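Local coordinates for protein 4-amino-4-deoxy-L-arabinose transferase or related glycosyltransferases of PMT family (Cupriavidus metallidurans, PDB 5EZM) that probably transfers 4-amino-4-deoxy-L-arabinose from a lipid-phosphate carrier onto lipid A, as a zinc-binding integral membrane glycosyltransferase of the GT-C fold, at residues V541-P544 with D545-L548. Sequence-based numbering, arbitrary orientation.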
loop_
_atom_site.group_PDB
_atom_site.type_symbol
_atom_site.label_atom_id
_atom_site.label_comp_id
_atom_site.label_asym_id
_atom_site.label_seq_id
_atom_site.Cartn_x
_atom_site.Cartn_y
_atom_site.Cartn_z
ATOM N N VAL A 541 -25.830 3.776 10.354
ATOM C CA VAL A 541 -24.584 3.510 11.064
ATOM C C VAL A 541 -24.092 4.827 11.642
ATOM O O VAL A 541 -24.061 5.845 10.939
ATOM C CB VAL A 541 -23.523 2.890 10.139
ATOM C CG1 VAL A 541 -22.244 2.607 10.911
ATOM C CG2 VAL A 541 -24.047 1.621 9.500
ATOM N N MET A 542 -23.714 4.815 12.918
ATOM C CA MET A 542 -23.226 6.031 13.557
ATOM C C MET A 542 -22.228 5.651 14.636
ATOM O O MET A 542 -22.055 4.478 14.963
ATOM C CB MET A 542 -24.380 6.850 14.140
ATOM C CG MET A 542 -25.131 6.141 15.253
ATOM S SD MET A 542 -26.766 6.846 15.532
ATOM C CE MET A 542 -27.559 6.477 13.969
ATOM N N SER A 543 -21.550 6.654 15.177
ATOM C CA SER A 543 -20.697 6.419 16.327
ATOM C C SER A 543 -21.553 6.355 17.589
ATOM O O SER A 543 -22.704 6.799 17.590
ATOM C CB SER A 543 -19.648 7.520 16.438
ATOM O OG SER A 543 -20.246 8.790 16.611
ATOM N N PRO A 544 -21.030 5.770 18.672
ATOM C CA PRO A 544 -21.811 5.757 19.920
ATOM C C PRO A 544 -22.169 7.149 20.414
ATOM O O PRO A 544 -23.310 7.376 20.838
ATOM C CB PRO A 544 -20.888 5.019 20.898
ATOM C CG PRO A 544 -20.040 4.162 20.030
ATOM C CD PRO A 544 -19.809 4.955 18.778
ATOM N N ASP A 545 -21.224 8.092 20.360
ATOM C CA ASP A 545 -21.523 9.458 20.778
ATOM C C ASP A 545 -22.589 10.091 19.893
ATOM O O ASP A 545 -23.392 10.902 20.372
ATOM C CB ASP A 545 -20.248 10.302 20.773
ATOM C CG ASP A 545 -19.273 9.899 21.867
ATOM O OD1 ASP A 545 -19.725 9.630 23.002
ATOM O OD2 ASP A 545 -18.055 9.851 21.591
ATOM N N THR A 546 -22.618 9.736 18.606
ATOM C CA THR A 546 -23.694 10.209 17.741
ATOM C C THR A 546 -25.033 9.617 18.162
ATOM O O THR A 546 -26.054 10.315 18.159
ATOM C CB THR A 546 -23.391 9.871 16.280
ATOM O OG1 THR A 546 -22.195 10.543 15.871
ATOM C CG2 THR A 546 -24.533 10.310 15.380
ATOM N N TYR A 547 -25.047 8.333 18.531
ATOM C CA TYR A 547 -26.280 7.715 19.008
ATOM C C TYR A 547 -26.782 8.397 20.272
ATOM O O TYR A 547 -27.984 8.640 20.418
ATOM C CB TYR A 547 -26.066 6.222 19.265
ATOM C CG TYR A 547 -27.290 5.528 19.828
ATOM C CD1 TYR A 547 -28.250 4.985 18.985
ATOM C CD2 TYR A 547 -27.490 5.422 21.204
ATOM C CE1 TYR A 547 -29.377 4.357 19.491
ATOM C CE2 TYR A 547 -28.612 4.797 21.720
ATOM C CZ TYR A 547 -29.552 4.264 20.857
ATOM O OH TYR A 547 -30.672 3.637 21.354
ATOM N N LEU A 548 -25.877 8.701 21.205
ATOM C CA LEU A 548 -26.292 9.372 22.431
ATOM C C LEU A 548 -26.711 10.812 22.164
ATOM O O LEU A 548 -27.550 11.360 22.889
ATOM C CB LEU A 548 -25.165 9.320 23.461
ATOM C CG LEU A 548 -25.521 9.803 24.865
ATOM C CD1 LEU A 548 -26.802 9.140 25.334
ATOM C CD2 LEU A 548 -24.382 9.522 25.831
HETATM O O HOH W 1 -21.267 9.102 13.808
#
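The phenol ring of Y547 meets M542 at its edge, not over a face: SD lies close to the ring plane, 5.5 Å from the centroid and 80° off the ring normal, a Met-aromatic contact. M542 SD also packs on the root of the tyrosine, 3.6 Å from Y547 CA. M542 CG sits between its backbone N and carbonyl carbon (chi1 64°), and an extended chi2 (-161°) carries SD on toward Y547, whose CG is anti to its backbone N. Nearer the backbone, M542 CB rests 3.7 Å from T546 CG2. An alanine in place of M542 would probably leave the ring edge without its sulfur partner and open a gap beside the first turn.

S543 is the N-cap residue, and its carbonyl O takes the N-H of Y547 at 3.0 Å, with P544 O and L548 N making the next helical bond. S543 OG and T546 OG1 stand 2.7 Å apart, and a water accepts from S543 N while also hydrogen-bonding T546 OG1, which links the N-cap residue to the first turn.

This is a strand-to-helix junction in the C-terminal domain, away from the zinc and lipid sites. Strand 539-542 runs between strands 483-486 and 566-569; M542 packs on V486 and V568, T546 also touches V486, and Y547 reaches V566 and V568, laying helix 544-550 against the sheet.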